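Local coordinates for putative oxidoreductase YfjR (Streptomyces aurantiacus, PDB 4OQZ), which is an imine reductase from the HIBADH-related family that probably uses NADPH, bound by its Rossmann-type domain, to reduce imines to amines, at residues 19-24 with 148-153; 58-63 with 142-147; 187-192 with 246-251; 216-221 with 276-281. One frame throughout, in Å; residues are numbered along the deposited sequence.

Interaction 1 of 4, residues 19-24 with 148-153; sequences AAYLDR and LEVITG
Val150 packs over one face of the Tyr21 ring where two helices of the Rossmann-type nucleotide-binding domain meet. One is helix 12-23, which follows strand 4-8; the other is helix 138-151, near its C-terminal end. Ala20 and Val150 bring the backbones closest, their CA atoms 6.3 Å apart.

Tyr21 can be followed outward from CB. Its CB starts alongside the other helix rather than pointing at it; with CG anti to the carbonyl carbon (chi1 -78°), the ring is then carried toward 148-153. CG and CD1 meet Val150 CG1, and CE1 lies 3.6 Å from Val150 CB. The result is a CH-pi contact: Val150 CG1 stands 3.8 Å from the centroid of the Tyr21 ring, 19° off its normal. Farther out, CE2 approaches Ile151 CG1, and Tyr21 OH passes 3.6 Å from Ile151 CD1. The hydroxyl is hydrogen-bonded to the carbonyl oxygen of Ala147, which fixes the tip of this buried ring against helix 138-151.

Val150 CG1 also packs against Ala20, whose CB is 3.9 Å from it. On the exposed side, the Arg24 chain bends at chi2 and runs past the valine, with NH2 hydrogen-bonded to Gly126 O. Arg24 CD rests 3.7 Å from Val150 CG1.

Interaction 2 of 4, residues 58-63 with 142-147; sequences ANELVI and DQHRAA
Leu61, first residue of strand 61-64, packs on His144 and Ala147 of helix 138-151, while Glu60 just before the strand meets His144 and Gln143 with its carboxylate. The tight part belongs to Leu61. Its CD1 sits over one face of the His144 imidazole, 3.9 Å from the ring centroid and 24° off the normal, a CH-pi contact in which the methyl is displaced toward the CG-ND1 side. The other methyl, CD2, presses on Ala147 CB at 3.5 Å, closer than carbon atoms usually pack. A single leucine fork thus spans one turn of the helix. The opposite face of the same imidazole has Gln143 CG above it at 4.2 Å, from within the helix.

Toward solvent the contact is looser and polar. Glu60 starts with CG anti to its own N (chi1 -163°), then bends at chi2, bringing the carboxylate to the rim of the histidine ring. His144 NE2 donates to Glu60 OE2 over 3.2 Å; the acceptor lies in the imidazole plane, but the donor approaches from above the carboxylate plane, 62° out of it. The other oxygen, Glu60 OE1, accepts a weak hydrogen bond from Gln143 NE2 at 3.0 Å. The bond from His144 NE2 helps hold the rotation of the ring on which Leu61 CD1 lies.

Strand 61-64 is flanked in the Rossmann-type sheet by strands 4-8 and 87-90, with Leu61 touching Val5 and Val89. Helix 138-151 lies against this face of the sheet, where His144 also reaches Val87.

Interaction 3 of 4, residues 187-192 with 246-251; sequences VALADA and HTNADS
Leu189 carries most of this helix-helix contact in the all-helical C-terminal domain, where the end of the long helix 163-191 packs beside the end of helix 234-250. Its CG lies anti to the backbone N (chi1 180°), which sends both methyls across the other helix, nearly at right angles to the Thr247 and Asn248 side chains. Leu189 CB is 3.4 Å from Asn248 OD1. That oxygen is hydrogen-bonded to Gln185, one turn earlier on the leucine's helix, while Asn248 ND2 bonds to Val244 O, so the amide has polar partners in both helices. Of the methyls, CD2 touches Thr247 CG2 at 3.7 Å, and CD1 rests against both Thr247 O and Ser251 OG, 3.5 Å from each. From outside the pair, Leu171 of the second subunit packs on Leu189 and Gln170 of that subunit on Thr247.

Two residues on, Asp191 forms a salt bridge with Lys286 of the second subunit. Ala192, just past the helix end, comes back to the contact: its CB meets Ser251 CB at 3.8 Å. Ser251 folds its hydroxyl back on its own helix, where OG donates to Thr247 O at 2.8 Å, with a C=O...OG angle of 164°; Ser251 N shares that acceptor.

Interaction 4 of 4, residues 216-221 with 276-281; sequences DFYAAR and DSFSSV
Unequal first torsions bring the rings of Tyr218 and Phe278 together: the tyrosine CG lies anti to its carbonyl carbon (chi1 -72°), whereas the phenylalanine CG falls between N and carbonyl carbon (chi1 90°). The phenylalanine's chi1 swings its ring toward the helix although its CB does not point there. The pair is T-shaped, with the edge of Phe278 directed at the face of Tyr218, the planes 89° apart and the centroids separated by 5.5 Å. Phe278 CE2 makes the touch, 3.8 Å from Tyr218 CZ.

Ser277 comes in beside the same ring, its OG 3.7 Å from Tyr218 CE2. Both hydroxyls, Tyr218 OH and Ser277 OG, are hydrogen-bonded to Asp232 OD1, while Phe278 N bonds to the other oxygen of that carboxylate. One aspartate carboxylate therefore links the helix to the loop. Ser277 OG also receives a weak but straight bond from Ser279 N, at 3.3 Å, inside the loop.

Helix 211-224 supplies Tyr218, and the loop between helices 256-269 and 282-285 supplies Phe278. Trp184 of the second subunit meets both rings, and its Trp177 adds an edge-to-face contact with Phe278, placing this cluster at the dimer interface beside helix 163-191 of the partner.

Overall arrangement
Interactions 1 and 2 belong to the N-terminal Rossmann-type domain, interactions 3 and 4 to the helical C-terminal domain. The first two share helix 138-151, their centres 12 Å apart, and interaction 2 is nested inside the chain loop closed by interaction 1; the Tyr21 hydroxyl links them directly. The segments of interactions 3 and 4 alternate along the chain, after interactions 1 and 2 have both closed; their centres are 29 Å apart, and both touch the second subunit. Between the two groups the centres are 41 to 51 Å apart, on opposite sides of the chain's centre. The first pair thus lies within the probable cofactor-binding domain, whereas the second lies in helical packing that also meets the partner subunit.

Interaction 1 of 4, residues 19-24 with 148-153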
# COMPACT_ATOMS: atom_id res chain seq x y z
N ALA A 19 -23.79 16.77 -14.22
CA ALA A 19 -23.08 17.46 -15.30
C ALA A 19 -22.68 16.48 -16.43
O ALA A 19 -22.79 16.83 -17.60
CB ALA A 19 -21.84 18.17 -14.75
N ALA A 20 -22.26 15.24 -16.06
CA ALA A 20 -21.94 14.17 -17.01
C ALA A 20 -23.24 13.77 -17.75
O ALA A 20 -23.22 13.66 -18.99
CB ALA A 20 -21.38 12.97 -16.27
N TYR A 21 -24.38 13.67 -17.02
CA TYR A 21 -25.67 13.39 -17.67
C TYR A 21 -26.10 14.52 -18.61
O TYR A 21 -26.50 14.24 -19.74
CB TYR A 21 -26.77 13.03 -16.65
CG TYR A 21 -26.68 11.61 -16.15
CD1 TYR A 21 -26.97 10.53 -16.98
CD2 TYR A 21 -26.31 11.33 -14.84
CE1 TYR A 21 -26.87 9.21 -16.53
CE2 TYR A 21 -26.22 10.02 -14.37
CZ TYR A 21 -26.48 8.96 -15.23
OH TYR A 21 -26.39 7.67 -14.76
N LEU A 22 -25.95 15.80 -18.20
CA LEU A 22 -26.27 16.94 -19.05
C LEU A 22 -25.36 16.98 -20.30
O LEU A 22 -25.85 17.24 -21.40
CB LEU A 22 -26.17 18.27 -18.27
CG LEU A 22 -27.20 18.53 -17.17
CD1 LEU A 22 -26.76 19.71 -16.32
CD2 LEU A 22 -28.59 18.77 -17.74
N ASP A 23 -24.06 16.67 -20.12
CA ASP A 23 -23.07 16.62 -21.21
C ASP A 23 -23.43 15.59 -22.29
O ASP A 23 -23.02 15.75 -23.44
CB ASP A 23 -21.67 16.26 -20.66
CG ASP A 23 -20.90 17.37 -19.96
OD1 ASP A 23 -21.21 18.56 -20.21
OD2 ASP A 23 -19.94 17.04 -19.21
N ARG A 24 -24.13 14.50 -21.88
CA ARG A 24 -24.55 13.42 -22.76
C ARG A 24 -25.96 13.58 -23.34
O ARG A 24 -26.44 12.69 -24.04
CB ARG A 24 -24.34 12.07 -22.09
CG ARG A 24 -23.01 11.45 -22.51
CD ARG A 24 -22.24 10.90 -21.33
NE ARG A 24 -20.81 10.80 -21.63
CZ ARG A 24 -19.86 10.61 -20.72
NH1 ARG A 24 -20.17 10.50 -19.43
NH2 ARG A 24 -18.59 10.53 -21.09
N LEU A 148 -25.57 3.95 -16.36
CA LEU A 148 -24.57 3.89 -15.29
C LEU A 148 -23.17 4.11 -15.87
O LEU A 148 -22.30 4.60 -15.14
CB LEU A 148 -24.65 2.54 -14.55
CG LEU A 148 -26.02 2.16 -14.01
CD1 LEU A 148 -26.05 0.70 -13.63
CD2 LEU A 148 -26.46 3.10 -12.88
N GLU A 149 -22.98 3.85 -17.19
CA GLU A 149 -21.70 4.08 -17.88
C GLU A 149 -21.41 5.60 -18.01
O GLU A 149 -20.27 5.99 -18.32
CB GLU A 149 -21.67 3.40 -19.25
CG GLU A 149 -21.50 1.90 -19.16
CD GLU A 149 -21.52 1.16 -20.48
OE1 GLU A 149 -21.95 1.75 -21.50
OE2 GLU A 149 -21.09 -0.01 -20.50
N VAL A 150 -22.44 6.44 -17.76
CA VAL A 150 -22.30 7.89 -17.80
C VAL A 150 -21.53 8.29 -16.55
O VAL A 150 -20.63 9.14 -16.66
CB VAL A 150 -23.64 8.63 -17.98
CG1 VAL A 150 -23.47 10.15 -17.90
CG2 VAL A 150 -24.30 8.25 -19.30
N ILE A 151 -21.82 7.65 -15.38
CA ILE A 151 -21.13 7.88 -14.10
C ILE A 151 -19.64 7.51 -14.23
O ILE A 151 -18.79 8.37 -13.99
CB ILE A 151 -21.84 7.16 -12.91
CG1 ILE A 151 -23.21 7.83 -12.62
CG2 ILE A 151 -20.96 7.17 -11.64
CD1 ILE A 151 -24.27 6.80 -11.99
N THR A 152 -19.33 6.26 -14.61
CA THR A 152 -17.96 5.77 -14.87
C THR A 152 -18.01 4.85 -16.09
O THR A 152 -18.91 4.02 -16.18
CB THR A 152 -17.37 5.03 -13.66
OG1 THR A 152 -18.21 3.94 -13.31
CG2 THR A 152 -17.13 5.93 -12.46
N GLY A 153 -17.05 4.99 -17.01
CA GLY A 153 -16.98 4.21 -18.26
C GLY A 153 -17.07 2.70 -18.07
O GLY A 153 -17.69 2.00 -18.87

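Interaction 2 of 4, residues 58-63 with 142-147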
# COMPACT_ATOMS: atom_id res chain seq x y z
N ALA A 58 -40.44 11.69 -11.69
CA ALA A 58 -40.06 12.26 -12.98
C ALA A 58 -39.39 11.23 -13.90
O ALA A 58 -39.37 11.43 -15.12
CB ALA A 58 -39.14 13.46 -12.78
N ASN A 59 -38.79 10.15 -13.32
CA ASN A 59 -38.06 9.14 -14.09
C ASN A 59 -38.04 7.77 -13.45
O ASN A 59 -38.06 7.65 -12.23
CB ASN A 59 -36.58 9.58 -14.27
CG ASN A 59 -36.37 10.92 -14.92
OD1 ASN A 59 -35.99 11.90 -14.27
ND2 ASN A 59 -36.67 11.02 -16.20
N GLU A 60 -37.89 6.73 -14.29
CA GLU A 60 -37.74 5.33 -13.86
C GLU A 60 -36.34 5.12 -13.21
O GLU A 60 -36.24 4.34 -12.25
CB GLU A 60 -37.94 4.39 -15.06
CG GLU A 60 -38.23 2.94 -14.66
CD GLU A 60 -37.51 1.86 -15.45
OE1 GLU A 60 -37.34 2.03 -16.68
OE2 GLU A 60 -37.16 0.82 -14.85
N LEU A 61 -35.28 5.78 -13.73
CA LEU A 61 -33.92 5.68 -13.16
C LEU A 61 -33.64 6.84 -12.21
O LEU A 61 -33.69 7.99 -12.63
CB LEU A 61 -32.81 5.59 -14.24
CG LEU A 61 -31.38 5.24 -13.71
CD1 LEU A 61 -31.29 3.82 -13.21
CD2 LEU A 61 -30.36 5.41 -14.77
N VAL A 62 -33.37 6.54 -10.94
CA VAL A 62 -33.09 7.54 -9.90
C VAL A 62 -31.68 7.27 -9.31
O VAL A 62 -31.43 6.20 -8.73
CB VAL A 62 -34.18 7.57 -8.80
CG1 VAL A 62 -33.83 8.54 -7.68
CG2 VAL A 62 -35.54 7.93 -9.40
N ILE A 63 -30.78 8.26 -9.48
CA ILE A 63 -29.41 8.20 -9.00
C ILE A 63 -29.33 8.87 -7.64
O ILE A 63 -29.66 10.06 -7.53
CB ILE A 63 -28.41 8.81 -10.02
CG1 ILE A 63 -28.54 8.18 -11.44
CG2 ILE A 63 -26.98 8.75 -9.50
CD1 ILE A 63 -28.11 6.63 -11.61
N ASP A 142 -28.68 -4.71 -15.95
CA ASP A 142 -28.66 -4.92 -17.40
C ASP A 142 -29.44 -3.85 -18.18
O ASP A 142 -28.95 -3.37 -19.21
CB ASP A 142 -29.19 -6.32 -17.76
CG ASP A 142 -28.23 -7.46 -17.47
OD1 ASP A 142 -27.01 -7.28 -17.68
OD2 ASP A 142 -28.71 -8.55 -17.08
N GLN A 143 -30.65 -3.50 -17.71
CA GLN A 143 -31.55 -2.54 -18.35
C GLN A 143 -30.98 -1.14 -18.39
O GLN A 143 -31.11 -0.43 -19.39
CB GLN A 143 -32.91 -2.53 -17.62
CG GLN A 143 -34.05 -1.86 -18.39
CD GLN A 143 -35.25 -1.51 -17.53
OE1 GLN A 143 -35.66 -2.26 -16.63
NE2 GLN A 143 -35.86 -0.36 -17.82
N HIS A 144 -30.35 -0.73 -17.29
CA HIS A 144 -29.83 0.62 -17.10
C HIS A 144 -28.29 0.79 -17.22
O HIS A 144 -27.79 1.88 -16.97
CB HIS A 144 -30.34 1.16 -15.76
CG HIS A 144 -31.83 1.23 -15.66
ND1 HIS A 144 -32.55 2.23 -16.30
CD2 HIS A 144 -32.69 0.41 -15.02
CE1 HIS A 144 -33.82 1.98 -16.02
NE2 HIS A 144 -33.96 0.91 -15.24
N ARG A 145 -27.56 -0.27 -17.63
CA ARG A 145 -26.08 -0.28 -17.76
C ARG A 145 -25.50 0.92 -18.56
O ARG A 145 -24.54 1.55 -18.08
CB ARG A 145 -25.62 -1.62 -18.34
CG ARG A 145 -24.13 -1.75 -18.42
CD ARG A 145 -23.77 -3.18 -18.63
NE ARG A 145 -22.33 -3.36 -18.45
CZ ARG A 145 -21.73 -4.54 -18.46
NH1 ARG A 145 -22.43 -5.66 -18.60
NH2 ARG A 145 -20.41 -4.61 -18.30
N ALA A 146 -26.06 1.22 -19.75
CA ALA A 146 -25.66 2.37 -20.59
C ALA A 146 -25.73 3.70 -19.81
O ALA A 146 -24.84 4.53 -19.97
CB ALA A 146 -26.52 2.45 -21.85
N ALA A 147 -26.76 3.87 -18.94
CA ALA A 147 -26.92 5.06 -18.10
C ALA A 147 -25.90 5.09 -16.96
O ALA A 147 -25.39 6.16 -16.66
CB ALA A 147 -28.33 5.13 -17.55

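Interaction 3 of 4, residues 187-192 with 246-251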
# COMPACT_ATOMS: atom_id res chain seq x y z
N VAL A 187 7.00 10.24 3.83
CA VAL A 187 7.22 11.71 3.69
C VAL A 187 7.79 12.28 4.97
O VAL A 187 8.83 12.95 4.91
CB VAL A 187 6.01 12.48 3.11
CG1 VAL A 187 6.23 14.00 3.10
CG2 VAL A 187 5.73 12.02 1.68
N ALA A 188 7.17 11.94 6.12
CA ALA A 188 7.61 12.42 7.44
C ALA A 188 9.02 11.97 7.79
O ALA A 188 9.80 12.79 8.26
CB ALA A 188 6.62 12.04 8.53
N LEU A 189 9.38 10.69 7.50
CA LEU A 189 10.73 10.20 7.82
C LEU A 189 11.81 10.82 6.92
O LEU A 189 12.86 11.23 7.42
CB LEU A 189 10.80 8.66 7.79
CG LEU A 189 12.16 8.01 8.10
CD1 LEU A 189 12.55 8.16 9.58
CD2 LEU A 189 12.16 6.56 7.72
N ALA A 190 11.57 10.84 5.61
CA ALA A 190 12.45 11.40 4.59
C ALA A 190 12.68 12.90 4.83
O ALA A 190 13.73 13.42 4.44
CB ALA A 190 11.86 11.16 3.22
N ASP A 191 11.71 13.59 5.47
CA ASP A 191 11.82 15.02 5.80
C ASP A 191 12.95 15.25 6.80
O ASP A 191 13.82 16.08 6.54
CB ASP A 191 10.50 15.57 6.35
CG ASP A 191 10.56 17.05 6.65
OD1 ASP A 191 10.82 17.41 7.83
OD2 ASP A 191 10.38 17.85 5.71
N ALA A 192 12.97 14.49 7.92
CA ALA A 192 14.00 14.56 8.96
C ALA A 192 15.40 14.23 8.42
O ALA A 192 16.38 14.29 9.17
CB ALA A 192 13.64 13.65 10.12
N HIS A 246 12.62 1.80 14.75
CA HIS A 246 13.81 2.46 15.32
C HIS A 246 14.26 3.68 14.53
O HIS A 246 14.50 4.72 15.13
CB HIS A 246 14.96 1.46 15.56
CG HIS A 246 14.84 0.71 16.86
ND1 HIS A 246 15.29 1.25 18.05
CD2 HIS A 246 14.33 -0.52 17.11
CE1 HIS A 246 15.05 0.34 18.98
NE2 HIS A 246 14.46 -0.74 18.46
N THR A 247 14.29 3.57 13.19
CA THR A 247 14.67 4.64 12.25
C THR A 247 13.80 5.89 12.46
O THR A 247 14.31 7.02 12.42
CB THR A 247 14.54 4.11 10.81
OG1 THR A 247 15.36 2.96 10.65
CG2 THR A 247 14.91 5.13 9.76
N ASN A 248 12.49 5.69 12.63
CA ASN A 248 11.53 6.77 12.83
C ASN A 248 11.71 7.38 14.22
O ASN A 248 11.71 8.60 14.36
CB ASN A 248 10.11 6.27 12.60
CG ASN A 248 9.78 6.10 11.15
OD1 ASN A 248 9.40 7.03 10.46
ND2 ASN A 248 9.94 4.89 10.66
N ALA A 249 11.94 6.52 15.24
CA ALA A 249 12.15 6.95 16.63
C ALA A 249 13.48 7.71 16.76
O ALA A 249 13.55 8.67 17.54
CB ALA A 249 12.14 5.74 17.56
N ASP A 250 14.51 7.31 15.99
CA ASP A 250 15.83 7.96 15.99
C ASP A 250 15.78 9.37 15.42
O ASP A 250 16.51 10.24 15.88
CB ASP A 250 16.87 7.12 15.21
CG ASP A 250 17.36 5.85 15.88
OD1 ASP A 250 17.17 5.70 17.11
OD2 ASP A 250 17.96 5.00 15.17
N SER A 251 14.92 9.58 14.40
CA SER A 251 14.74 10.84 13.68
C SER A 251 13.74 11.79 14.36
O SER A 251 13.54 12.90 13.88
CB SER A 251 14.27 10.54 12.26
OG SER A 251 15.08 9.55 11.64

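Interaction 4 of 4, residues 216-221 with 276-281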
# COMPACT_ATOMS: atom_id res chain seq x y z
N ASP A 216 -0.15 -11.84 -6.04
CA ASP A 216 -0.47 -13.01 -6.87
C ASP A 216 0.23 -14.24 -6.33
O ASP A 216 -0.40 -15.29 -6.24
CB ASP A 216 -0.09 -12.80 -8.33
CG ASP A 216 -1.01 -11.87 -9.09
OD1 ASP A 216 -2.23 -11.90 -8.82
OD2 ASP A 216 -0.53 -11.19 -10.02
N PHE A 217 1.52 -14.08 -5.93
CA PHE A 217 2.35 -15.12 -5.34
C PHE A 217 1.73 -15.56 -4.03
O PHE A 217 1.59 -16.77 -3.81
CB PHE A 217 3.79 -14.62 -5.10
CG PHE A 217 4.71 -15.68 -4.51
CD1 PHE A 217 5.07 -15.64 -3.16
CD2 PHE A 217 5.22 -16.70 -5.30
CE1 PHE A 217 5.94 -16.59 -2.63
CE2 PHE A 217 6.07 -17.68 -4.75
CZ PHE A 217 6.41 -17.62 -3.42
N TYR A 218 1.32 -14.61 -3.19
CA TYR A 218 0.70 -14.95 -1.92
C TYR A 218 -0.73 -15.44 -1.99
O TYR A 218 -1.08 -16.32 -1.21
CB TYR A 218 0.94 -13.91 -0.83
CG TYR A 218 2.37 -13.96 -0.33
CD1 TYR A 218 3.32 -13.04 -0.78
CD2 TYR A 218 2.78 -14.92 0.58
CE1 TYR A 218 4.64 -13.10 -0.35
CE2 TYR A 218 4.10 -14.99 1.02
CZ TYR A 218 5.03 -14.07 0.56
OH TYR A 218 6.34 -14.13 0.97
N ALA A 219 -1.56 -14.94 -2.93
CA ALA A 219 -2.96 -15.36 -3.11
C ALA A 219 -3.07 -16.86 -3.29
O ALA A 219 -3.94 -17.47 -2.68
CB ALA A 219 -3.58 -14.68 -4.31
N ALA A 220 -2.21 -17.45 -4.16
CA ALA A 220 -2.21 -18.88 -4.48
C ALA A 220 -1.89 -19.75 -3.27
O ALA A 220 -2.49 -20.81 -3.11
CB ALA A 220 -1.21 -19.16 -5.60
N ARG A 221 -0.96 -19.29 -2.43
CA ARG A 221 -0.52 -20.02 -1.24
C ARG A 221 -1.58 -19.96 -0.13
O ARG A 221 -1.77 -20.97 0.54
CB ARG A 221 0.82 -19.46 -0.74
CG ARG A 221 1.94 -19.40 -1.79
CD ARG A 221 3.12 -18.56 -1.33
NE ARG A 221 3.97 -19.28 -0.39
CZ ARG A 221 3.87 -19.19 0.93
NH1 ARG A 221 2.97 -18.38 1.49
NH2 ARG A 221 4.67 -19.90 1.71
N ASP A 276 6.52 -18.93 10.68
CA ASP A 276 6.33 -19.57 9.39
C ASP A 276 6.36 -18.34 8.45
O ASP A 276 7.26 -17.51 8.62
CB ASP A 276 4.98 -20.29 9.36
CG ASP A 276 5.05 -21.65 10.00
OD1 ASP A 276 4.76 -21.75 11.20
OD2 ASP A 276 5.43 -22.63 9.29
N SER A 277 5.42 -18.19 7.51
CA SER A 277 5.41 -17.03 6.61
C SER A 277 4.72 -15.86 7.29
O SER A 277 3.80 -16.07 8.08
CB SER A 277 4.70 -17.33 5.30
OG SER A 277 4.64 -16.17 4.47
N PHE A 278 5.12 -14.63 6.91
CA PHE A 278 4.46 -13.43 7.43
C PHE A 278 2.95 -13.37 7.06
O PHE A 278 2.19 -12.63 7.66
CB PHE A 278 5.27 -12.17 7.08
CG PHE A 278 4.95 -11.49 5.77
CD1 PHE A 278 4.49 -10.17 5.75
CD2 PHE A 278 5.18 -12.13 4.56
CE1 PHE A 278 4.23 -9.53 4.54
CE2 PHE A 278 4.89 -11.50 3.35
CZ PHE A 278 4.44 -10.19 3.34
N SER A 279 2.53 -14.22 6.12
CA SER A 279 1.14 -14.42 5.72
C SER A 279 0.35 -15.11 6.85
O SER A 279 -0.87 -14.97 6.94
CB SER A 279 1.09 -15.28 4.47
OG SER A 279 -0.23 -15.40 3.98
N SER A 280 1.06 -15.87 7.73
CA SER A 280 0.41 -16.60 8.82
C SER A 280 -0.48 -15.73 9.72
O SER A 280 -1.42 -16.26 10.29
CB SER A 280 1.43 -17.39 9.64
OG SER A 280 0.80 -18.01 10.75
N VAL A 281 -0.25 -14.41 9.79
CA VAL A 281 -1.10 -13.57 10.61
C VAL A 281 -2.58 -13.55 10.19
O VAL A 281 -3.44 -13.31 11.03
CB VAL A 281 -0.53 -12.19 11.00
CG1 VAL A 281 -0.27 -12.11 12.49
CG2 VAL A 281 0.73 -11.85 10.21